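Local structure of CPXV018 protein (4PDC) at residues P43-I46 with F51-F54; V23-S28 with M136-L141; L10-S15 with F66-T71; Q29-T32 with D37-P40. The protein probably acts as an MHC class I-like viral ligand of the activating receptor NKG2D, helping cowpox virus to evade natural killer cells. The protein carries 2 engineered substitutions. One frame throughout, in Å; residues are numbered along the deposited sequence.

Interaction 1 of 4, residues P43-I46 with F51-F54; sequences PFMI and FLPF
Met-45 meets Leu-52 and Phe-51 of helix 51-64 through the methyl at the end of its side chain. CE lies 4.3 Å from Leu-52 CD2 and, more loosely, 4.5 Å from Phe-51 CB, so that it rests against a branch methyl of Leu-52 and the base of Phe-51. The other Leu-52 branch turns to the backbone, with CD1 4.0 Å from Met-45 O. All three Met-45 torsions are near -60° (chi3 -55°); this curls the thioether and carries CE toward the helix, although its CB does not point there. Leu-52 holds CG beside its backbone N (chi1 -68°), spreading both methyls toward Met-45. Next outward, the 3-10 turn 43-45 is closed by Ile-46 N bonding Pro-43 O at 3.1 Å, while Asp-48 OD2 accepts a hydrogen bond from Leu-52 N. Pro-40 and Ile-31 of the sheet pack on both Met-45 and Leu-52, and Leu-141 of helix 131-146 touches Met-45. The contact thus seats the loop after strand 38-40 against the helix that follows it, in a platform resembling that of MHC class I molecules. Apart from the approach of one methyl to Met-45 O, the touching atoms are carbons, so cohesion is mainly hydrophobic and dispersive.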
loop_
_atom_site.group_PDB
_atom_site.type_symbol
_atom_site.label_atom_id
_atom_site.label_comp_id
_atom_site.label_asym_id
_atom_site.label_seq_id
_atom_site.Cartn_x
_atom_site.Cartn_y
_atom_site.Cartn_z
ATOM N N PRO E 43 -19.358 16.293 13.859
ATOM C CA PRO E 43 -20.392 16.437 12.825
ATOM C C PRO E 43 -19.906 16.284 11.379
ATOM O O PRO E 43 -20.622 15.687 10.573
ATOM C CB PRO E 43 -20.913 17.856 13.063
ATOM C CG PRO E 43 -20.735 18.066 14.523
ATOM C CD PRO E 43 -19.465 17.347 14.887
ATOM N N PHE E 44 -18.725 16.796 11.045
ATOM C CA PHE E 44 -18.302 16.801 9.646
ATOM C C PHE E 44 -17.936 15.403 9.144
ATOM O O PHE E 44 -17.712 15.216 7.952
ATOM C CB PHE E 44 -17.135 17.784 9.429
ATOM C CG PHE E 44 -15.792 17.292 9.906
ATOM C CD1 PHE E 44 -15.037 16.420 9.136
ATOM C CD2 PHE E 44 -15.258 17.748 11.098
ATOM C CE1 PHE E 44 -13.798 15.984 9.564
ATOM C CE2 PHE E 44 -14.014 17.316 11.530
ATOM C CZ PHE E 44 -13.284 16.432 10.760
ATOM N N MET E 45 -17.909 14.420 10.042
ATOM C CA MET E 45 -17.625 13.036 9.657
ATOM C C MET E 45 -18.897 12.211 9.452
ATOM O O MET E 45 -18.843 11.087 8.957
ATOM C CB MET E 45 -16.742 12.363 10.711
ATOM C CG MET E 45 -15.284 12.809 10.679
ATOM S SD MET E 45 -14.496 12.611 9.067
ATOM C CE MET E 45 -14.788 10.882 8.731
ATOM N N ILE E 46 -20.041 12.764 9.833
ATOM C CA ILE E 46 -21.305 12.060 9.653
ATOM C C ILE E 46 -21.606 11.881 8.171
ATOM O O ILE E 46 -21.545 12.833 7.395
ATOM C CB ILE E 46 -22.458 12.804 10.352
ATOM C CG1 ILE E 46 -22.303 12.653 11.869
ATOM C CG2 ILE E 46 -23.819 12.256 9.901
ATOM C CD1 ILE E 46 -23.283 13.456 12.696
ATOM N N PHE E 51 -13.569 7.364 4.412
ATOM C CA PHE E 51 -12.577 7.100 5.445
ATOM C C PHE E 51 -13.063 6.100 6.492
ATOM O O PHE E 51 -12.308 5.216 6.896
ATOM C CB PHE E 51 -12.164 8.418 6.095
ATOM C CG PHE E 51 -11.534 9.372 5.124
ATOM C CD1 PHE E 51 -10.186 9.289 4.832
ATOM C CD2 PHE E 51 -12.301 10.320 4.466
ATOM C CE1 PHE E 51 -9.605 10.151 3.920
ATOM C CE2 PHE E 51 -11.726 11.186 3.554
ATOM C CZ PHE E 51 -10.379 11.099 3.279
ATOM N N LEU E 52 -14.317 6.221 6.917
ATOM C CA LEU E 52 -14.860 5.304 7.917
ATOM C C LEU E 52 -14.752 3.835 7.478
ATOM O O LEU E 52 -14.247 3.004 8.234
ATOM C CB LEU E 52 -16.320 5.649 8.237
ATOM C CG LEU E 52 -16.580 6.972 8.968
ATOM C CD1 LEU E 52 -18.076 7.163 9.183
ATOM C CD2 LEU E 52 -15.839 7.049 10.300
ATOM N N PRO E 53 -15.221 3.504 6.261
ATOM C CA PRO E 53 -15.146 2.087 5.869
ATOM C C PRO E 53 -13.712 1.609 5.681
ATOM O O PRO E 53 -13.417 0.450 5.961
ATOM C CB PRO E 53 -15.919 2.039 4.545
ATOM C CG PRO E 53 -15.909 3.431 4.040
ATOM C CD PRO E 53 -15.900 4.322 5.242
ATOM N N PHE E 54 -12.838 2.500 5.223
ATOM C CA PHE E 54 -11.426 2.183 5.054
ATOM C C PHE E 54 -10.785 1.889 6.410
ATOM O O PHE E 54 -10.129 0.863 6.583
ATOM C CB PHE E 54 -10.702 3.338 4.351
ATOM C CG PHE E 54 -9.231 3.106 4.145
ATOM C CD1 PHE E 54 -8.778 2.341 3.084
ATOM C CD2 PHE E 54 -8.301 3.670 4.998
ATOM C CE1 PHE E 54 -7.424 2.135 2.885
ATOM C CE2 PHE E 54 -6.944 3.465 4.805
ATOM C CZ PHE E 54 -6.508 2.695 3.747
#

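Interaction 2 of 4, residues V23-S28 with M136-L141. Engineered in segment 23-28: Asp-24 (natural residue Tyr).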
loop_
_atom_site.group_PDB
_atom_site.type_symbol
_atom_site.label_atom_id
_atom_site.label_comp_id
_atom_site.label_asym_id
_atom_site.label_seq_id
_atom_site.Cartn_x
_atom_site.Cartn_y
_atom_site.Cartn_z
ATOM N N VAL E 23 -9.164 8.267 16.503
ATOM C CA VAL E 23 -8.559 9.106 15.474
ATOM C C VAL E 23 -8.768 10.565 15.842
ATOM O O VAL E 23 -9.905 11.025 15.959
ATOM C CB VAL E 23 -9.151 8.839 14.091
ATOM C CG1 VAL E 23 -8.362 9.583 13.025
ATOM C CG2 VAL E 23 -9.160 7.344 13.796
ATOM N N ASP E 24 -7.665 11.283 16.021
ATOM C CA ASP E 24 -7.711 12.686 16.411
ATOM C C ASP E 24 -7.187 13.570 15.286
ATOM O O ASP E 24 -6.102 13.329 14.754
ATOM C CB ASP E 24 -6.885 12.928 17.681
ATOM C CG ASP E 24 -7.359 12.097 18.864
ATOM O OD1 ASP E 24 -8.545 11.712 18.894
ATOM O OD2 ASP E 24 -6.542 11.836 19.775
ATOM N N LEU E 25 -7.966 14.588 14.930
ATOM C CA LEU E 25 -7.507 15.638 14.027
ATOM C C LEU E 25 -7.220 16.899 14.833
ATOM O O LEU E 25 -8.125 17.478 15.424
ATOM C CB LEU E 25 -8.550 15.920 12.942
ATOM C CG LEU E 25 -8.195 17.018 11.937
ATOM C CD1 LEU E 25 -6.948 16.651 11.146
ATOM C CD2 LEU E 25 -9.365 17.278 11.001
ATOM N N ASP E 26 -5.958 17.314 14.859
ATOM C CA ASP E 26 -5.545 18.478 15.639
ATOM C C ASP E 26 -5.983 18.361 17.101
ATOM O O ASP E 26 -6.613 19.267 17.649
ATOM C CB ASP E 26 -6.099 19.756 15.008
ATOM C CG ASP E 26 -5.537 20.007 13.619
ATOM O OD1 ASP E 26 -4.388 19.594 13.372
ATOM O OD2 ASP E 26 -6.236 20.606 12.773
ATOM N N ASP E 27 -5.641 17.234 17.720
ATOM C CA ASP E 27 -5.946 16.981 19.129
ATOM C C ASP E 27 -7.443 17.071 19.419
ATOM O O ASP E 27 -7.855 17.458 20.514
ATOM C CB ASP E 27 -5.178 17.958 20.028
ATOM C CG ASP E 27 -3.675 17.764 19.947
ATOM O OD1 ASP E 27 -3.229 16.598 19.867
ATOM O OD2 ASP E 27 -2.939 18.777 19.962
ATOM N N SER E 28 -8.245 16.713 18.423
ATOM C CA SER E 28 -9.689 16.606 18.582
ATOM C C SER E 28 -10.161 15.293 17.966
ATOM O O SER E 28 -9.891 15.021 16.799
ATOM C CB SER E 28 -10.396 17.794 17.930
ATOM O OG SER E 28 -11.782 17.539 17.779
ATOM N N MET E 136 -2.123 12.421 3.087
ATOM C CA MET E 136 -3.160 12.725 2.110
ATOM C C MET E 136 -4.546 12.645 2.752
ATOM O O MET E 136 -5.429 13.445 2.429
ATOM C CB MET E 136 -3.055 11.784 0.909
ATOM C CG MET E 136 -1.786 11.999 0.095
ATOM S SD MET E 136 -1.710 13.633 -0.662
ATOM C CE MET E 136 -2.851 13.413 -2.023
ATOM N N HIS E 137 -4.737 11.692 3.660
ATOM C CA HIS E 137 -5.977 11.631 4.432
ATOM C C HIS E 137 -6.119 12.878 5.299
ATOM O O HIS E 137 -7.196 13.471 5.382
ATOM C CB HIS E 137 -6.027 10.384 5.317
ATOM C CG HIS E 137 -6.280 9.115 4.567
ATOM N ND1 HIS E 137 -6.943 8.043 5.126
ATOM C CD2 HIS E 137 -5.957 8.742 3.306
ATOM C CE1 HIS E 137 -7.017 7.065 4.241
ATOM N NE2 HIS E 137 -6.426 7.464 3.129
ATOM N N LEU E 138 -5.023 13.264 5.945
ATOM C CA LEU E 138 -5.002 14.445 6.802
ATOM C C LEU E 138 -5.460 15.685 6.037
ATOM O O LEU E 138 -6.329 16.420 6.494
ATOM C CB LEU E 138 -3.598 14.657 7.376
ATOM C CG LEU E 138 -3.308 15.996 8.060
ATOM C CD1 LEU E 138 -4.299 16.275 9.184
ATOM C CD2 LEU E 138 -1.881 16.020 8.589
ATOM N N ARG E 139 -4.881 15.905 4.865
ATOM C CA ARG E 139 -5.231 17.062 4.056
ATOM C C ARG E 139 -6.691 16.994 3.596
ATOM O O ARG E 139 -7.394 18.004 3.573
ATOM C CB ARG E 139 -4.283 17.163 2.860
ATOM C CG ARG E 139 -2.854 17.505 3.262
ATOM C CD ARG E 139 -1.908 17.482 2.073
ATOM N NE ARG E 139 -2.218 18.531 1.108
ATOM C CZ ARG E 139 -1.779 18.547 -0.144
ATOM N NH1 ARG E 139 -1.008 17.566 -0.596
ATOM N NH2 ARG E 139 -2.118 19.543 -0.952
ATOM N N SER E 140 -7.154 15.799 3.253
ATOM C CA SER E 140 -8.541 15.627 2.833
ATOM C C SER E 140 -9.497 15.863 4.003
ATOM O O SER E 140 -10.592 16.401 3.823
ATOM C CB SER E 140 -8.754 14.230 2.247
ATOM O OG SER E 140 -7.846 13.979 1.187
ATOM N N LEU E 141 -9.086 15.466 5.204
ATOM C CA LEU E 141 -9.937 15.623 6.383
ATOM C C LEU E 141 -9.961 17.073 6.854
ATOM O O LEU E 141 -10.985 17.557 7.338
ATOM C CB LEU E 141 -9.467 14.706 7.513
ATOM C CG LEU E 141 -9.710 13.210 7.296
ATOM C CD1 LEU E 141 -8.937 12.397 8.322
ATOM C CD2 LEU E 141 -11.197 12.869 7.348
#
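Leu-25 meets Leu-138 and Leu-141 without any ring taking part; the flat group here is the Leu-141 carbonyl, over one face of which Leu-25 CD2 lies, 4.0 Å from Leu-141 O. The same methyl is 4.3 Å from Leu-141 CB, so one branch of Leu-25 is spent on the backbone and base of Leu-141. The other branch goes to Leu-138, where the two side chains cross at a slant and their CD1 methyls come together. The modelled 3.3 Å between Leu-25 CD1 and Leu-138 CD1 is tighter than methyl groups normally allow, and that exact spacing is doubtful. Both leucines set CG opposite the backbone N (chi1 179° in Leu-25, 168° in Leu-138), which extends each side chain into the interface.

Leu-25 is fixed by the hairpin turn it begins: its N donates to Ser-28 O at 2.7 Å, and Asp-26 and Asp-27 form a tight two-residue turn with both residues in the left-handed region. In the helix, Met-136 O takes two donors from opposite faces of its plane, Ser-140 N at 3.0 Å and Ser-140 OG at 2.8 Å, so that the serine hydroxyl is satisfied within its own helix. The His-137 ring meets Phe-51 edge-to-face. Met-136, His-137, Arg-139 and Ser-140 also pack on the chain of another protein. A helix lying on an antiparallel sheet is the build of an MHC class I-like platform: helix 131-146 lies over the end of strand 16-25, with Leu-4 of strand 2-13 touching Leu-138 and Leu-141, Ile-30 of strand 29-33 touching Leu-25 and Leu-141, and Tyr-55 of helix 51-64 packing on Leu-141.

Interaction 3 of 4, residues L10-S15 with F66-T71; sequences LEINGS and FRRVPT
Leu-10 and Ile-12 sit at the end of strand 2-13, where alternation turns both side chains toward Phe-66 and Arg-68; these two flank an inverse gamma turn centred on Arg-67. The turn is accompanied by a weak bond from Arg-68 N to Phe-66 O, 3.0 Å long. Arg-68 N lies above one face of the Phe-66 ring, offset toward the rim. The main chains stay well apart, with Leu-10 CA and Phe-66 CA separated by 10.1 Å, and side chains bridge the interval. Leu-10 CD2 comes obliquely to the Phe-66 ring, 3.7 Å from Phe-66 CD2. In this MHC-like platform the loop leaving helix 51-64 lies against strand 2-13; Phe-66 also packs on Leu-78 of strand 75-87 and meets Trp-117 of helix 113-126 edge-to-face. Two residues further along the strand, Ile-12 and Arg-68 run past each other in opposite directions. Ile-12 CD1 is 3.7 Å from Arg-68 CD, and Ile-12 CG1 is 3.8 Å from Arg-68 NE. Chi1 and chi2 of Arg-68 (179° and 176°) extend the chain to set CD against Ile-12, and the bend at chi3 turns NE toward Ile-12 CG1. Outside this contact, Arg-67 NH2 forms a salt bridge with an acidic side chain on the chain of another protein.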
loop_
_atom_site.group_PDB
_atom_site.type_symbol
_atom_site.label_atom_id
_atom_site.label_comp_id
_atom_site.label_asym_id
_atom_site.label_seq_id
_atom_site.Cartn_x
_atom_site.Cartn_y
_atom_site.Cartn_z
ATOM N N LEU E 10 -4.927 -2.096 22.995
ATOM C CA LEU E 10 -5.378 -3.449 23.282
ATOM C C LEU E 10 -5.190 -3.714 24.770
ATOM O O LEU E 10 -4.062 -3.806 25.251
ATOM C CB LEU E 10 -4.608 -4.477 22.446
ATOM C CG LEU E 10 -4.981 -5.943 22.684
ATOM C CD1 LEU E 10 -6.432 -6.206 22.331
ATOM C CD2 LEU E 10 -4.071 -6.868 21.887
ATOM N N GLU E 11 -6.301 -3.813 25.494
ATOM C CA GLU E 11 -6.269 -4.040 26.937
ATOM C C GLU E 11 -6.714 -5.457 27.271
ATOM O O GLU E 11 -7.855 -5.828 27.006
ATOM C CB GLU E 11 -7.162 -3.029 27.665
ATOM C CG GLU E 11 -7.088 -3.119 29.190
ATOM C CD GLU E 11 -8.010 -2.131 29.888
ATOM O OE1 GLU E 11 -9.162 -1.964 29.436
ATOM O OE2 GLU E 11 -7.580 -1.518 30.888
ATOM N N ILE E 12 -5.800 -6.242 27.837
ATOM C CA ILE E 12 -6.110 -7.585 28.315
ATOM C C ILE E 12 -6.113 -7.593 29.837
ATOM O O ILE E 12 -5.056 -7.597 30.466
ATOM C CB ILE E 12 -5.097 -8.633 27.806
ATOM C CG1 ILE E 12 -5.015 -8.607 26.279
ATOM C CG2 ILE E 12 -5.477 -10.029 28.290
ATOM C CD1 ILE E 12 -3.895 -7.748 25.747
ATOM N N ASN E 13 -7.309 -7.584 30.415
ATOM C CA ASN E 13 -7.488 -7.625 31.861
ATOM C C ASN E 13 -8.171 -8.928 32.241
ATOM O O ASN E 13 -9.392 -9.041 32.181
ATOM C CB ASN E 13 -8.308 -6.421 32.337
ATOM C CG ASN E 13 -8.343 -6.291 33.851
ATOM O OD1 ASN E 13 -8.246 -7.279 34.581
ATOM N ND2 ASN E 13 -8.484 -5.059 34.333
ATOM N N GLY E 14 -7.377 -9.920 32.624
ATOM C CA GLY E 14 -7.919 -11.222 32.955
ATOM C C GLY E 14 -8.515 -11.890 31.731
ATOM O O GLY E 14 -7.827 -12.084 30.728
ATOM N N SER E 15 -9.804 -12.212 31.804
ATOM C CA SER E 15 -10.451 -13.036 30.785
ATOM C C SER E 15 -11.088 -12.241 29.644
ATOM O O SER E 15 -11.339 -12.794 28.574
ATOM C CB SER E 15 -11.517 -13.922 31.436
ATOM O OG SER E 15 -12.498 -13.138 32.093
ATOM N N PHE E 66 -2.547 -9.386 14.963
ATOM C CA PHE E 66 -1.659 -9.463 16.118
ATOM C C PHE E 66 -1.780 -10.835 16.765
ATOM O O PHE E 66 -2.846 -11.211 17.247
ATOM C CB PHE E 66 -1.979 -8.363 17.133
ATOM C CG PHE E 66 -1.070 -8.365 18.335
ATOM C CD1 PHE E 66 0.306 -8.301 18.181
ATOM C CD2 PHE E 66 -1.592 -8.421 19.614
ATOM C CE1 PHE E 66 1.144 -8.300 19.287
ATOM C CE2 PHE E 66 -0.762 -8.419 20.722
ATOM C CZ PHE E 66 0.604 -8.361 20.559
ATOM N N ARG E 67 -0.680 -11.578 16.771
ATOM C CA ARG E 67 -0.686 -12.946 17.271
ATOM C C ARG E 67 -0.380 -12.986 18.765
ATOM O O ARG E 67 0.650 -13.509 19.188
ATOM C CB ARG E 67 0.317 -13.794 16.489
ATOM C CG ARG E 67 0.122 -13.695 14.984
ATOM C CD ARG E 67 0.611 -14.932 14.258
ATOM N NE ARG E 67 2.066 -15.037 14.220
ATOM C CZ ARG E 67 2.828 -14.598 13.222
ATOM N NH1 ARG E 67 2.287 -14.009 12.161
ATOM N NH2 ARG E 67 4.142 -14.748 13.283
ATOM N N ARG E 68 -1.293 -12.426 19.550
ATOM C CA ARG E 68 -1.166 -12.389 21.001
ATOM C C ARG E 68 -1.058 -13.800 21.577
ATOM O O ARG E 68 -1.843 -14.675 21.220
ATOM C CB ARG E 68 -2.370 -11.659 21.608
ATOM C CG ARG E 68 -2.372 -11.583 23.125
ATOM C CD ARG E 68 -3.540 -10.751 23.647
ATOM N NE ARG E 68 -4.743 -11.551 23.874
ATOM C CZ ARG E 68 -5.696 -11.767 22.970
ATOM N NH1 ARG E 68 -5.610 -11.245 21.753
ATOM N NH2 ARG E 68 -6.748 -12.510 23.288
ATOM N N VAL E 69 -0.083 -14.025 22.454
ATOM C CA VAL E 69 0.043 -15.317 23.121
ATOM C C VAL E 69 -0.648 -15.241 24.479
ATOM O O VAL E 69 -0.548 -14.224 25.168
ATOM C CB VAL E 69 1.520 -15.749 23.307
ATOM C CG1 VAL E 69 2.202 -15.889 21.957
ATOM C CG2 VAL E 69 2.285 -14.770 24.187
ATOM N N PRO E 70 -1.371 -16.304 24.865
ATOM C CA PRO E 70 -1.971 -16.280 26.203
ATOM C C PRO E 70 -0.892 -16.206 27.278
ATOM O O PRO E 70 0.195 -16.745 27.074
ATOM C CB PRO E 70 -2.740 -17.604 26.278
ATOM C CG PRO E 70 -2.898 -18.048 24.858
ATOM C CD PRO E 70 -1.694 -17.545 24.139
ATOM N N THR E 71 -1.188 -15.545 28.392
ATOM C CA THR E 71 -0.212 -15.370 29.466
ATOM C C THR E 71 -0.832 -15.638 30.827
ATOM O O THR E 71 -2.040 -15.496 31.008
ATOM C CB THR E 71 0.376 -13.942 29.485
ATOM O OG1 THR E 71 -0.621 -13.018 29.940
ATOM C CG2 THR E 71 0.853 -13.528 28.105
#

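Interaction 4 of 4, residues Q29-T32 with D37-P40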
loop_
_atom_site.group_PDB
_atom_site.type_symbol
_atom_site.label_atom_id
_atom_site.label_comp_id
_atom_site.label_asym_id
_atom_site.label_seq_id
_atom_site.Cartn_x
_atom_site.Cartn_y
_atom_site.Cartn_z
ATOM N N GLN E 29 -10.853 14.474 18.754
ATOM C CA GLN E 29 -11.289 13.164 18.282
ATOM C C GLN E 29 -12.378 13.303 17.226
ATOM O O GLN E 29 -13.352 14.033 17.425
ATOM C CB GLN E 29 -11.794 12.314 19.449
ATOM C CG GLN E 29 -12.030 10.861 19.088
ATOM C CD GLN E 29 -12.716 10.094 20.199
ATOM O OE1 GLN E 29 -13.923 10.216 20.396
ATOM N NE2 GLN E 29 -11.948 9.306 20.936
ATOM N N ILE E 30 -12.207 12.599 16.106
ATOM C CA ILE E 30 -13.152 12.669 14.996
ATOM C C ILE E 30 -13.753 11.301 14.670
ATOM O O ILE E 30 -14.854 11.218 14.131
ATOM C CB ILE E 30 -12.490 13.246 13.722
ATOM C CG1 ILE E 30 -11.319 12.372 13.259
ATOM C CG2 ILE E 30 -12.020 14.674 13.976
ATOM C CD1 ILE E 30 -10.850 12.674 11.842
ATOM N N ILE E 31 -13.023 10.239 14.995
ATOM C CA ILE E 31 -13.480 8.873 14.754
ATOM C C ILE E 31 -13.115 7.999 15.949
ATOM O O ILE E 31 -12.101 8.232 16.607
ATOM C CB ILE E 31 -12.853 8.276 13.470
ATOM C CG1 ILE E 31 -13.212 9.113 12.240
ATOM C CG2 ILE E 31 -13.307 6.841 13.253
ATOM C CD1 ILE E 31 -12.345 8.802 11.034
ATOM N N THR E 32 -13.941 6.997 16.230
ATOM C CA THR E 32 -13.610 6.012 17.250
ATOM C C THR E 32 -14.071 4.629 16.806
ATOM O O THR E 32 -15.009 4.492 16.020
ATOM C CB THR E 32 -14.231 6.370 18.623
ATOM O OG1 THR E 32 -13.680 5.522 19.640
ATOM C CG2 THR E 32 -15.743 6.230 18.601
ATOM N N ASP E 37 -17.396 -1.952 15.758
ATOM C CA ASP E 37 -17.979 -0.897 14.943
ATOM C C ASP E 37 -17.140 0.371 14.965
ATOM O O ASP E 37 -16.453 0.663 15.944
ATOM C CB ASP E 37 -19.398 -0.585 15.420
ATOM C CG ASP E 37 -20.336 -1.768 15.268
ATOM O OD1 ASP E 37 -20.769 -2.040 14.128
ATOM O OD2 ASP E 37 -20.641 -2.423 16.286
ATOM N N ILE E 38 -17.197 1.112 13.866
ATOM C CA ILE E 38 -16.548 2.408 13.769
ATOM C C ILE E 38 -17.641 3.462 13.747
ATOM O O ILE E 38 -18.757 3.191 13.307
ATOM C CB ILE E 38 -15.664 2.509 12.509
ATOM C CG1 ILE E 38 -14.715 3.703 12.607
ATOM C CG2 ILE E 38 -16.521 2.592 11.249
ATOM C CD1 ILE E 38 -13.536 3.605 11.662
ATOM N N ARG E 39 -17.333 4.661 14.222
ATOM C CA ARG E 39 -18.332 5.721 14.227
ATOM C C ARG E 39 -17.711 7.112 14.237
ATOM O O ARG E 39 -16.643 7.321 14.816
ATOM C CB ARG E 39 -19.264 5.562 15.430
ATOM C CG ARG E 39 -18.609 5.793 16.772
ATOM C CD ARG E 39 -19.588 5.541 17.912
ATOM N NE ARG E 39 -19.032 5.938 19.204
ATOM C CZ ARG E 39 -19.171 7.144 19.749
ATOM N NH1 ARG E 39 -19.857 8.098 19.125
ATOM N NH2 ARG E 39 -18.621 7.401 20.928
ATOM N N PRO E 40 -18.384 8.076 13.592
ATOM C CA PRO E 40 -17.913 9.460 13.661
ATOM C C PRO E 40 -18.183 10.065 15.036
ATOM O O PRO E 40 -19.159 9.686 15.681
ATOM C CB PRO E 40 -18.726 10.161 12.568
ATOM C CG PRO E 40 -19.985 9.373 12.481
ATOM C CD PRO E 40 -19.608 7.948 12.780
#
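Thr-32 O is approached by two hydrogens from the facing strand: Arg-39 N donates to it at 2.9 Å, and Ile-38 CA makes a CA-H...O contact at 3.4 Å. The return bond, Thr-32 N to Arg-39 O, is 3.1 Å long and the straighter of the two (164° at the hydrogen, against 148°). Together they make Thr-32 and Arg-39 an antiparallel hydrogen-bonded pair, followed by the non-hydrogen-bonded pair Ile-31 with Pro-40. Arg-39 O is shared in turn, receiving a contact from Ile-31 CA.

On the Thr-32 and Arg-39 face the two side chains run alongside each other. Thr-32 CG2 lies over one face of the guanidinium group, 3.4 Å from Arg-39 NE, a methyl against the flat cation. Placing Thr-32 OG1 opposite the backbone N (chi1 -169°) turns that methyl to the arginine and leaves the hydroxyl for Asp-22 OD1 on strand 16-25. On the Ile-31 face, Ile-31 CG2 presses on Ile-38 CG1 at 3.5 Å, slightly tighter than usual for two carbons, and Tyr-55 of helix 51-64 packs on both isoleucines. On the side facing strand 16-25, a classic beta bulge sets Ile-30 and Ile-31 together opposite Val-23.

The hairpin therefore adds the short strand 38-40 as the last one at this side of the sheet within the chain. Its chemistry is divided: directional bonds set the register, an apolar face turns to the helix, and the opposite face bears polar and charged groups.

From the N terminus, 10-15 opens interaction 3 and 23-28 opens interaction 2. Interaction 4 follows, 29-32 closing a short hairpin with 37-40, and then interaction 1 closes another small loop between 43-46 and 51-54; these two are in series. Both are nested inside the loop that interaction 3 closes at 66-71 and inside the longer one that interaction 2 closes at 136-141, while interactions 2 and 3 cross. Interactions 1, 2 and 4 touch one another, joining one sheet edge, the start of helix 51-64 and helix 131-146. Interaction 3 stands apart, its centre about 30 Å from that of interaction 2, tying the far end of strand 2-13 to the loop after helix 51-64.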